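Transcriptional regulator, TetR family (Myxococcus xanthus, PDB 5K7F) probably binds DNA as a TetR-family repressor regulating alternative isovaleryl coenzyme A biosynthesis, probably in response to isovaleryl coenzyme A. Local coordinates at residues Q78-V83 / A95-N100; P89-L93 / A144-A148; R92-C96 / Y137-L141. One frame throughout, in Å; residues are numbered along the deposited sequence.

All three contacts gather on helix 89-105 of the C-terminal, TetR-type domain. Contact 1 pairs it with helix 60-83, which precedes it in the chain; contacts 2 and 3 pair it with the later helix 125-150. Contact 3 lies between the other two, its centre about 7 Å from each of theirs, while the centres of contacts 1 and 2 are about 13 Å apart. Ala95 and Cys96 belong to contacts 1 and 3, Arg92 and Leu93 to contacts 2 and 3. Helix 89-105 thus joins the helix coming from the predicted DNA-binding region to the helix that, at contact 2, also meets the second subunit.

Contact 1. Residues Q78-V83 / A95-N100; sequences QVLSRV and ACMRHN
Arg82 and Val83 of helix 60-83 pack on His99 of helix 89-105 in an antiparallel helix pair, whose local axes approach to 8.8 Å at 151°. The His99 imidazole projects toward helix 60-83, and Arg82 lays its CB over one face, 3.9 Å from the centroid of the His99 ring and 17° off its normal, a CH-pi contact. Beyond CG the arginine chain, bent at chi2, leads away, and its NE bonds instead to the backbone oxygen of Glu77. Val83 CG1 approaches the same ring obliquely, 3.5 Å from His99 CD2, and also touches Ala95 CB at 3.7 Å. Helix 60-83 is, as in other TetR-family regulators, the long connection from the predicted helix-turn-helix region to the C-terminal domain, and this pairing joins its C-terminal end to helix 89-105 of that domain. Deeper in, the two methyls of Val79 divide the work: CG1, anti to the backbone N (chi1 180°), meets Cys96 SG at 3.7 Å, while CG2 lies against the backbone of His99 and Asn100. The amide of Asn100 has its own partner, OD1 bonding to the hydroxyl of Tyr137 on helix 125-150. No direct hydrogen bond links the two segments; water does so twice. One molecule donates to Gln78 O at 3.0 Å and to His99 O at 2.8 Å. A second donates to Arg82 O and is hydrogen-bonded to His99 NE2 at 3.0 Å. With an alanine in place of the His99 imidazole, the second water would probably lose its partner on helix 89-105, and Arg82 CB and Val83 CG1 would probably be left facing a gap.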
ATOM      1  N   GLN A  78       4.231  19.959   1.173  1.00 12.70           N
ATOM      2  CA  GLN A  78       2.799  19.793   1.326  1.00 10.04           C
ATOM      3  C   GLN A  78       2.400  19.204   2.662  1.00  8.71           C
ATOM      4  O   GLN A  78       1.203  19.171   2.960  1.00  9.01           O
ATOM      5  CB  GLN A  78       2.240  18.902   0.218  1.00  7.54           C
ATOM      6  CG  GLN A  78       2.399  19.419  -1.176  1.00 10.29           C
ATOM      7  CD  GLN A  78       1.612  20.722  -1.367  1.00 13.30           C
ATOM      8  OE1 GLN A  78       0.420  20.791  -1.008  1.00 17.04           O
ATOM      9  NE2 GLN A  78       2.253  21.739  -1.923  1.00 12.88           N
ATOM     10  N   VAL A  79       3.339  18.691   3.451  1.00 13.57           N
ATOM     11  CA  VAL A  79       2.962  18.047   4.703  1.00  7.99           C
ATOM     12  C   VAL A  79       3.776  18.624   5.862  1.00  8.26           C
ATOM     13  O   VAL A  79       3.246  19.374   6.678  1.00  9.04           O
ATOM     14  CB  VAL A  79       3.110  16.513   4.612  1.00  6.50           C
ATOM     15  CG1 VAL A  79       2.722  15.885   5.929  1.00 12.23           C
ATOM     16  CG2 VAL A  79       2.275  15.923   3.483  1.00  7.58           C
ATOM     17  N   LEU A  80       5.073  18.313   5.925  1.00  9.00           N
ATOM     18  CA  LEU A  80       5.870  18.673   7.105  1.00  9.47           C
ATOM     19  C   LEU A  80       5.904  20.177   7.379  1.00 13.61           C
ATOM     20  O   LEU A  80       5.783  20.623   8.530  1.00 15.56           O
ATOM     21  CB  LEU A  80       7.292  18.171   6.943  1.00 14.78           C
ATOM     22  CG  LEU A  80       7.421  16.699   7.054  1.00 11.29           C
ATOM     23  CD1 LEU A  80       8.860  16.356   6.744  1.00 19.68           C
ATOM     24  CD2 LEU A  80       7.094  16.223   8.463  1.00 19.70           C
ATOM     25  N   SER A  81       6.129  20.977   6.355  1.00  9.67           N
ATOM     26  CA  SER A  81       6.252  22.411   6.589  1.00 18.42           C
ATOM     27  C   SER A  81       4.946  22.986   7.100  1.00 12.76           C
ATOM     28  O   SER A  81       4.950  24.054   7.710  1.00 20.50           O
ATOM     29  CB  SER A  81       6.703  23.109   5.319  1.00  9.77           C
ATOM     30  OG  SER A  81       5.741  22.998   4.277  1.00 16.67           O
ATOM     31  N   ARG A  82       3.849  22.264   6.912  1.00 11.18           N
ATOM     32  CA  ARG A  82       2.543  22.705   7.335  1.00  9.68           C
ATOM     33  C   ARG A  82       2.219  22.300   8.762  1.00 14.69           C
ATOM     34  O   ARG A  82       1.296  22.879   9.338  1.00 11.10           O
ATOM     35  CB  ARG A  82       1.471  22.164   6.391  1.00 10.73           C
ATOM     36  CG  ARG A  82       1.732  22.328   4.865  1.00 13.92           C
ATOM     37  CD  ARG A  82       1.471  23.712   4.355  1.00 17.93           C
ATOM     38  NE  ARG A  82       1.845  23.786   2.946  1.00 18.80           N
ATOM     39  CZ  ARG A  82       1.742  24.873   2.207  1.00 28.68           C
ATOM     40  NH1 ARG A  82       1.258  25.995   2.735  1.00 19.39           N
ATOM     41  NH2 ARG A  82       2.133  24.837   0.939  1.00 33.66           N
ATOM     42  N   VAL A  83       2.937  21.322   9.354  1.00 12.90           N
ATOM     43  CA  VAL A  83       2.500  20.768  10.636  1.00 10.96           C
ATOM     44  C   VAL A  83       3.611  20.771  11.674  1.00 13.53           C
ATOM     45  O   VAL A  83       3.345  20.570  12.867  1.00 17.07           O
ATOM     46  CB  VAL A  83       1.938  19.337  10.474  1.00 10.97           C
ATOM     47  CG1 VAL A  83       0.769  19.293   9.465  1.00 10.71           C
ATOM     48  CG2 VAL A  83       3.044  18.305  10.089  1.00 10.71           C
ATOM     49  N   ALA A  95      -3.298  16.720  11.912  1.00  8.43           N
ATOM     50  CA  ALA A  95      -3.033  17.607  10.778  1.00 14.86           C
ATOM     51  C   ALA A  95      -2.144  16.927   9.749  1.00 14.18           C
ATOM     52  O   ALA A  95      -2.359  17.104   8.540  1.00  8.08           O
ATOM     53  CB  ALA A  95      -2.404  18.916  11.253  1.00 10.42           C
ATOM     54  N   CYS A  96      -1.150  16.139  10.215  1.00 10.69           N
ATOM     55  CA  CYS A  96      -0.223  15.454   9.320  1.00  8.97           C
ATOM     56  C   CYS A  96      -0.965  14.446   8.457  1.00  6.23           C
ATOM     57  O   CYS A  96      -0.785  14.383   7.235  1.00  6.23           O
ATOM     58  CB  CYS A  96       0.880  14.795  10.131  1.00  8.70           C
ATOM     59  SG  CYS A  96       2.324  14.265   9.185  1.00 11.05           S
ATOM     60  N   MET A  97      -1.870  13.690   9.080  1.00  7.87           N
ATOM     61  CA  MET A  97      -2.671  12.717   8.358  1.00  8.73           C
ATOM     62  C   MET A  97      -3.541  13.382   7.298  1.00  6.16           C
ATOM     63  O   MET A  97      -3.629  12.894   6.160  1.00  8.16           O
ATOM     64  CB  MET A  97      -3.561  11.940   9.318  1.00 10.67           C
ATOM     65  CG  MET A  97      -4.339  10.845   8.584  1.00  9.17           C
ATOM     66  SD  MET A  97      -5.216   9.750   9.713  1.00 10.54           S
ATOM     67  CE  MET A  97      -4.238   8.286   9.531  1.00 10.46           C
ATOM     68  N   ARG A  98      -4.227  14.474   7.670  1.00  8.11           N
ATOM     69  CA  ARG A  98      -5.075  15.153   6.696  1.00  6.60           C
ATOM     70  C   ARG A  98      -4.245  15.679   5.517  1.00  7.09           C
ATOM     71  O   ARG A  98      -4.560  15.386   4.351  1.00  8.10           O
ATOM     72  CB  ARG A  98      -5.861  16.264   7.379  1.00  9.73           C
ATOM     73  CG  ARG A  98      -6.857  16.982   6.474  1.00 12.26           C
ATOM     74  CD  ARG A  98      -7.637  18.018   7.274  1.00 14.60           C
ATOM     75  NE  ARG A  98      -8.804  18.576   6.572  1.00 16.75           N
ATOM     76  CZ  ARG A  98     -10.016  18.020   6.508  1.00 22.04           C
ATOM     77  NH1 ARG A  98     -10.292  16.827   7.065  1.00 13.80           N
ATOM     78  NH2 ARG A  98     -10.976  18.677   5.880  1.00 17.16           N
ATOM     79  N   HIS A  99      -3.140  16.368   5.800  1.00  5.53           N
ATOM     80  CA  HIS A  99      -2.277  16.838   4.708  1.00  5.51           C
ATOM     81  C   HIS A  99      -1.738  15.693   3.849  1.00  8.74           C
ATOM     82  O   HIS A  99      -1.665  15.809   2.616  1.00  9.30           O
ATOM     83  CB  HIS A  99      -1.132  17.664   5.282  1.00  5.40           C
ATOM     84  CG  HIS A  99      -1.536  19.073   5.683  1.00 10.71           C
ATOM     85  ND1 HIS A  99      -1.927  20.033   4.777  1.00 15.54           N
ATOM     86  CD2 HIS A  99      -1.657  19.649   6.905  1.00  9.38           C
ATOM     87  CE1 HIS A  99      -2.235  21.152   5.419  1.00 15.25           C
ATOM     88  NE2 HIS A  99      -2.071  20.950   6.717  1.00 18.19           N
ATOM     89  N   ASN A 100      -1.326  14.577   4.480  1.00  4.51           N
ATOM     90  CA  ASN A 100      -0.798  13.442   3.716  1.00  9.13           C
ATOM     91  C   ASN A 100      -1.873  12.837   2.791  1.00  8.42           C
ATOM     92  O   ASN A 100      -1.582  12.422   1.667  1.00  9.45           O
ATOM     93  CB  ASN A 100      -0.250  12.403   4.692  1.00  8.40           C
ATOM     94  CG  ASN A 100       0.772  11.465   4.098  1.00 11.68           C
ATOM     95  OD1 ASN A 100       1.621  10.983   4.839  1.00  7.01           O
ATOM     96  ND2 ASN A 100       0.709  11.193   2.802  1.00  9.23           N
TER
HETATM   97  O   HOH W   1      -1.134  18.258   1.396  1.00 13.99           O
HETATM   98  O   HOH W   2      -1.658  22.344   9.296  1.00 20.35           O

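Contact 2. Residues P89-L93 / A144-A148; sequences PVERL and AFSQA
Leu93 and Ala144 mesh where the start of helix 89-105 runs against helix 125-150, the short axes 8.7 Å apart and their directions 142° from each other. The methyl of Ala144 is the small bump: it enters the notch between Leu93 and the arginine beside it, its CB 3.6 Å from Leu93 CG and 3.7 Å from Arg92 NH2. Leu93 is the larger projection, its two methyls parting over Ala144 and Phe145. Its CD1 sits almost squarely above the centre of the Phe145 ring, 4.2 Å from the centroid, in a CH-pi contact, while CD2 touches both Ala144 CB and the CE2 rim atom of that ring. Phe145 also packs on Met195 of the second subunit, which puts this cluster next to the dimer interface. One turn away, the proline ring wedges between Gln147 and Ala148: Pro89 CB lies 3.6 Å from Gln147 CB, and Pro89 CG lies 3.5 Å from Ala148 N. The small side chain of Ala148 probably allows the ring to come this near the backbone. Beside this wedge, a bend at chi3 (78°) turns the Arg92 guanidinium to meet Gln147. Arg92 NH2 donates to Gln147 OE1 at 2.8 Å, nearly straight at 169°. The oxygen lies in the guanidinium plane, but the donor sits above the carbonyl plane of the amide. Arg92 NH1 bonds to Ile86 O, so both terminal nitrogens of this buried guanidinium have neutral carbonyl acceptors; with no carboxylate among these, its charge is probably eased by dipoles rather than by an ion pair.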
ATOM      1  N   PRO A  89       1.065  17.013  20.219  1.00 13.66           N
ATOM      2  CA  PRO A  89       1.447  15.934  19.286  1.00 12.49           C
ATOM      3  C   PRO A  89       0.270  15.203  18.662  1.00 13.32           C
ATOM      4  O   PRO A  89       0.406  14.736  17.520  1.00 11.49           O
ATOM      5  CB  PRO A  89       2.291  14.984  20.153  1.00 14.14           C
ATOM      6  CG  PRO A  89       1.809  15.232  21.582  1.00 10.49           C
ATOM      7  CD  PRO A  89       1.447  16.711  21.610  1.00 10.49           C
ATOM      8  N   VAL A  90      -0.871  15.081  19.351  1.00  7.89           N
ATOM      9  CA  VAL A  90      -2.042  14.516  18.690  1.00  6.81           C
ATOM     10  C   VAL A  90      -2.619  15.492  17.665  1.00  9.82           C
ATOM     11  O   VAL A  90      -3.000  15.077  16.560  1.00  9.30           O
ATOM     12  CB  VAL A  90      -3.096  14.034  19.709  1.00 15.42           C
ATOM     13  CG1 VAL A  90      -3.973  15.127  20.247  1.00 15.52           C
ATOM     14  CG2 VAL A  90      -3.956  12.939  19.043  1.00 19.56           C
ATOM     15  N   GLU A  91      -2.635  16.806  17.966  1.00 12.83           N
ATOM     16  CA  GLU A  91      -3.044  17.778  16.954  0.60 12.24           C
ATOM     17  C   GLU A  91      -2.111  17.728  15.756  1.00 15.00           C
ATOM     18  O   GLU A  91      -2.559  17.825  14.604  1.00 10.25           O
ATOM     19  CB  GLU A  91      -3.039  19.200  17.534  0.60 14.08           C
ATOM     20  CG  GLU A  91      -4.108  19.509  18.581  0.60 21.09           C
ATOM     21  CD  GLU A  91      -4.105  20.990  19.021  0.60 22.22           C
ATOM     22  OE1 GLU A  91      -3.421  21.840  18.378  0.60 17.39           O
ATOM     23  OE2 GLU A  91      -4.782  21.292  20.024  0.60 28.09           O
ATOM     24  N   ARG A  92      -0.839  17.528  15.999  1.00  9.92           N
ATOM     25  CA  ARG A  92       0.124  17.419  14.920  1.00  8.95           C
ATOM     26  C   ARG A  92      -0.135  16.169  14.041  1.00  8.61           C
ATOM     27  O   ARG A  92      -0.146  16.228  12.836  1.00  9.26           O
ATOM     28  CB  ARG A  92       1.525  17.387  15.482  1.00 10.00           C
ATOM     29  CG  ARG A  92       2.599  17.566  14.488  1.00 12.01           C
ATOM     30  CD  ARG A  92       3.876  18.070  15.125  1.00 20.02           C
ATOM     31  NE  ARG A  92       4.571  17.066  15.782  1.00 21.78           N
ATOM     32  CZ  ARG A  92       4.796  17.009  17.083  1.00 15.30           C
ATOM     33  NH1 ARG A  92       4.368  17.935  17.849  1.00 15.34           N
ATOM     34  NH2 ARG A  92       5.400  15.990  17.576  1.00 11.12           N
ATOM     35  N   LEU A  93      -0.391  15.036  14.688  1.00  9.50           N
ATOM     36  CA  LEU A  93      -0.662  13.814  13.927  1.00  7.51           C
ATOM     37  C   LEU A  93      -1.957  13.943  13.123  1.00  6.27           C
ATOM     38  O   LEU A  93      -2.022  13.515  11.956  1.00  8.41           O
ATOM     39  CB  LEU A  93      -0.737  12.637  14.890  1.00 12.18           C
ATOM     40  CG  LEU A  93       0.626  12.093  15.329  1.00 10.31           C
ATOM     41  CD1 LEU A  93       0.430  11.304  16.577  1.00  8.70           C
ATOM     42  CD2 LEU A  93       1.254  11.283  14.196  1.00 10.85           C
ATOM     43  N   ALA A 144       6.067  11.886  17.187  1.00  9.64           N
ATOM     44  CA  ALA A 144       4.732  12.350  17.562  1.00 10.87           C
ATOM     45  C   ALA A 144       3.930  11.265  18.279  1.00  7.26           C
ATOM     46  O   ALA A 144       3.274  11.540  19.298  1.00 10.11           O
ATOM     47  CB  ALA A 144       3.971  12.837  16.340  1.00 10.62           C
ATOM     48  N   PHE A 145       3.967  10.035  17.782  1.00 11.07           N
ATOM     49  CA  PHE A 145       3.288   8.950  18.490  1.00  8.18           C
ATOM     50  C   PHE A 145       3.846   8.794  19.911  1.00 10.75           C
ATOM     51  O   PHE A 145       3.081   8.697  20.871  1.00 11.73           O
ATOM     52  CB  PHE A 145       3.389   7.655  17.681  1.00  7.57           C
ATOM     53  CG  PHE A 145       2.270   7.454  16.695  1.00  4.97           C
ATOM     54  CD1 PHE A 145       1.013   7.134  17.113  1.00  8.49           C
ATOM     55  CD2 PHE A 145       2.493   7.624  15.333  1.00 10.60           C
ATOM     56  CE1 PHE A 145       0.007   6.920  16.184  1.00 10.32           C
ATOM     57  CE2 PHE A 145       1.497   7.406  14.427  1.00  7.37           C
ATOM     58  CZ  PHE A 145       0.256   7.065  14.856  1.00  9.12           C
ATOM     59  N   SER A 146       5.170   8.865  20.068  1.00  9.42           N
ATOM     60  CA  SER A 146       5.797   8.785  21.396  1.00  9.65           C
ATOM     61  C   SER A 146       5.286   9.844  22.358  1.00 14.60           C
ATOM     62  O   SER A 146       4.957   9.545  23.514  1.00 12.17           O
ATOM     63  CB  SER A 146       7.308   8.913  21.250  1.00 13.58           C
ATOM     64  OG  SER A 146       7.804   7.682  20.775  1.00 18.04           O
ATOM     65  N   GLN A 147       5.305  11.102  21.920  1.00 11.04           N
ATOM     66  CA  GLN A 147       4.854  12.231  22.726  1.00 14.54           C
ATOM     67  C   GLN A 147       3.381  12.127  23.076  1.00 11.22           C
ATOM     68  O   GLN A 147       2.992  12.332  24.225  1.00 11.46           O
ATOM     69  CB  GLN A 147       5.101  13.511  21.956  1.00 13.19           C
ATOM     70  CG  GLN A 147       6.538  13.800  21.698  1.00  9.19           C
ATOM     71  CD  GLN A 147       6.715  14.966  20.766  1.00  9.29           C
ATOM     72  OE1 GLN A 147       5.748  15.550  20.304  1.00 13.71           O
ATOM     73  NE2 GLN A 147       7.974  15.301  20.467  1.00 15.87           N
ATOM     74  N   ALA A 148       2.533  11.846  22.080  1.00  8.89           N
ATOM     75  CA  ALA A 148       1.114  11.731  22.330  1.00  9.34           C
ATOM     76  C   ALA A 148       0.777  10.600  23.291  1.00 11.95           C
ATOM     77  O   ALA A 148      -0.142  10.754  24.100  1.00 14.86           O
ATOM     78  CB  ALA A 148       0.378  11.536  21.010  1.00 14.28           C
TER

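Contact 3. Residues R92-C96 / Y137-L141; sequences RLRAC and YVDFL
Cys96 points its sulfur into a small aromatic and aliphatic pocket formed by Tyr137, Phe140 and Leu141, inside the helix bundle of the C-terminal domain. The local axes of helices 89-105 and 125-150 are 12.2 Å apart here, and side chains bridge the distance. With SG anti to the backbone N (chi1 -165°), the thiol of Cys96 reaches Tyr137 OH, itself bonded to Asn100, at 3.3 Å, Phe140 CE2 at 3.9 Å and Leu141 CD2 at 4.0 Å. Both sulfur-aromatic contacts are oblique, SG standing well off each ring normal. On the flank nearer Arg92, Phe140 CZ lies 3.8 Å from Arg92 CD and as near to Arg92 NE, at the edge of the guanidinium, the two planes 65° apart. Leu93 CD2 and Leu141 CD2 add a looser apolar touch. A water over one face of the Phe140 ring, offset toward the rim, accepts from Arg92 NH2 at 2.9 Å and donates to Phe140 O at 2.9 Å. No direct hydrogen bond joins the two segments: around the thiol the contact probably rests mainly on dispersion, while the water carries the polar link from Arg92 NH2 to Phe140 O.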
ATOM      1  N   ARG A  92      -0.839  17.528  15.999  1.00  9.92           N
ATOM      2  CA  ARG A  92       0.124  17.419  14.920  1.00  8.95           C
ATOM      3  C   ARG A  92      -0.135  16.169  14.041  1.00  8.61           C
ATOM      4  O   ARG A  92      -0.146  16.228  12.836  1.00  9.26           O
ATOM      5  CB  ARG A  92       1.525  17.387  15.482  1.00 10.00           C
ATOM      6  CG  ARG A  92       2.599  17.566  14.488  1.00 12.01           C
ATOM      7  CD  ARG A  92       3.876  18.070  15.125  1.00 20.02           C
ATOM      8  NE  ARG A  92       4.571  17.066  15.782  1.00 21.78           N
ATOM      9  CZ  ARG A  92       4.796  17.009  17.083  1.00 15.30           C
ATOM     10  NH1 ARG A  92       4.368  17.935  17.849  1.00 15.34           N
ATOM     11  NH2 ARG A  92       5.400  15.990  17.576  1.00 11.12           N
ATOM     12  N   LEU A  93      -0.391  15.036  14.688  1.00  9.50           N
ATOM     13  CA  LEU A  93      -0.662  13.814  13.927  1.00  7.51           C
ATOM     14  C   LEU A  93      -1.957  13.943  13.123  1.00  6.27           C
ATOM     15  O   LEU A  93      -2.022  13.515  11.956  1.00  8.41           O
ATOM     16  CB  LEU A  93      -0.737  12.637  14.890  1.00 12.18           C
ATOM     17  CG  LEU A  93       0.626  12.093  15.329  1.00 10.31           C
ATOM     18  CD1 LEU A  93       0.430  11.304  16.577  1.00  8.70           C
ATOM     19  CD2 LEU A  93       1.254  11.283  14.196  1.00 10.85           C
ATOM     20  N   ARG A  94      -2.987  14.584  13.714  1.00  9.10           N
ATOM     21  CA  ARG A  94      -4.254  14.770  13.005  1.00 10.29           C
ATOM     22  C   ARG A  94      -4.076  15.661  11.769  1.00  8.63           C
ATOM     23  O   ARG A  94      -4.605  15.362  10.686  1.00  8.73           O
ATOM     24  CB  ARG A  94      -5.297  15.406  13.926  1.00 13.62           C
ATOM     25  CG  ARG A  94      -5.761  14.516  15.030  1.00 13.52           C
ATOM     26  CD  ARG A  94      -6.806  15.203  15.919  1.00 11.71           C
ATOM     27  NE  ARG A  94      -7.174  14.362  17.043  1.00 16.43           N
ATOM     28  CZ  ARG A  94      -7.353  14.795  18.293  1.00 20.34           C
ATOM     29  NH1 ARG A  94      -7.202  16.081  18.591  1.00 25.02           N
ATOM     30  NH2 ARG A  94      -7.670  13.930  19.245  1.00 18.38           N
ATOM     31  N   ALA A  95      -3.298  16.720  11.912  1.00  8.43           N
ATOM     32  CA  ALA A  95      -3.033  17.607  10.778  1.00 14.86           C
ATOM     33  C   ALA A  95      -2.144  16.927   9.749  1.00 14.18           C
ATOM     34  O   ALA A  95      -2.359  17.104   8.540  1.00  8.08           O
ATOM     35  CB  ALA A  95      -2.404  18.916  11.253  1.00 10.42           C
ATOM     36  N   CYS A  96      -1.150  16.139  10.215  1.00 10.69           N
ATOM     37  CA  CYS A  96      -0.223  15.454   9.320  1.00  8.97           C
ATOM     38  C   CYS A  96      -0.965  14.446   8.457  1.00  6.23           C
ATOM     39  O   CYS A  96      -0.785  14.383   7.235  1.00  6.23           O
ATOM     40  CB  CYS A  96       0.880  14.795  10.131  1.00  8.70           C
ATOM     41  SG  CYS A  96       2.324  14.265   9.185  1.00 11.05           S
ATOM     42  N   TYR A 137      10.799  11.053   7.493  1.00  8.41           N
ATOM     43  CA  TYR A 137       9.355  11.159   7.700  1.00  8.60           C
ATOM     44  C   TYR A 137       8.857  10.171   8.751  1.00  9.70           C
ATOM     45  O   TYR A 137       8.078  10.533   9.646  1.00  8.64           O
ATOM     46  CB  TYR A 137       8.632  10.965   6.359  1.00  8.88           C
ATOM     47  CG  TYR A 137       7.154  11.305   6.431  1.00 11.54           C
ATOM     48  CD1 TYR A 137       6.735  12.586   6.758  1.00 13.23           C
ATOM     49  CD2 TYR A 137       6.187  10.361   6.156  1.00  7.41           C
ATOM     50  CE1 TYR A 137       5.370  12.920   6.855  1.00 13.42           C
ATOM     51  CE2 TYR A 137       4.835  10.668   6.235  1.00  7.23           C
ATOM     52  CZ  TYR A 137       4.430  11.970   6.573  1.00 14.47           C
ATOM     53  OH  TYR A 137       3.092  12.311   6.656  1.00 12.01           O
ATOM     54  N   VAL A 138       9.273   8.904   8.643  1.00 10.19           N
ATOM     55  CA  VAL A 138       8.875   7.907   9.627  1.00  9.52           C
ATOM     56  C   VAL A 138       9.318   8.333  11.023  1.00  9.60           C
ATOM     57  O   VAL A 138       8.564   8.187  11.997  1.00 10.17           O
ATOM     58  CB  VAL A 138       9.438   6.517   9.264  1.00  9.31           C
ATOM     59  CG1 VAL A 138       9.127   5.508  10.364  1.00 12.68           C
ATOM     60  CG2 VAL A 138       8.853   6.004   7.974  1.00 11.11           C
ATOM     61  N   ASP A 139      10.548   8.871  11.141  1.00 10.03           N
ATOM     62  CA  ASP A 139      11.044   9.340  12.438  1.00 11.98           C
ATOM     63  C   ASP A 139      10.124  10.407  13.018  1.00 12.53           C
ATOM     64  O   ASP A 139       9.848  10.436  14.229  1.00 11.66           O
ATOM     65  CB  ASP A 139      12.457   9.927  12.291  1.00 13.00           C
ATOM     66  CG  ASP A 139      13.529   8.887  12.015  1.00 24.18           C
ATOM     67  OD1 ASP A 139      13.286   7.671  12.160  1.00 22.62           O
ATOM     68  OD2 ASP A 139      14.642   9.316  11.645  1.00 30.06           O
ATOM     69  N   PHE A 140       9.694  11.337  12.167  1.00  9.85           N
ATOM     70  CA  PHE A 140       8.778  12.380  12.589  1.00  9.76           C
ATOM     71  C   PHE A 140       7.487  11.792  13.134  1.00 10.90           C
ATOM     72  O   PHE A 140       7.006  12.206  14.194  1.00 10.23           O
ATOM     73  CB  PHE A 140       8.504  13.291  11.405  1.00 10.00           C
ATOM     74  CG  PHE A 140       7.514  14.424  11.692  1.00  8.50           C
ATOM     75  CD1 PHE A 140       7.931  15.626  12.230  1.00 13.52           C
ATOM     76  CD2 PHE A 140       6.155  14.273  11.403  1.00 11.08           C
ATOM     77  CE1 PHE A 140       7.016  16.678  12.442  1.00 14.23           C
ATOM     78  CE2 PHE A 140       5.252  15.303  11.615  1.00 13.94           C
ATOM     79  CZ  PHE A 140       5.668  16.488  12.164  1.00 11.76           C
ATOM     80  N   LEU A 141       6.899  10.835  12.413  1.00 11.98           N
ATOM     81  CA  LEU A 141       5.675  10.207  12.909  1.00 11.01           C
ATOM     82  C   LEU A 141       5.935   9.475  14.227  1.00  8.93           C
ATOM     83  O   LEU A 141       5.128   9.581  15.172  1.00  9.67           O
ATOM     84  CB  LEU A 141       5.098   9.244  11.862  1.00 11.02           C
ATOM     85  CG  LEU A 141       4.689   9.835  10.497  1.00 10.30           C
ATOM     86  CD1 LEU A 141       4.188   8.731   9.586  1.00 11.02           C
ATOM     87  CD2 LEU A 141       3.629  10.846  10.687  1.00 11.43           C
TER
HETATM   88  O   HOH W   3       6.918  14.870  15.328  1.00 10.68           O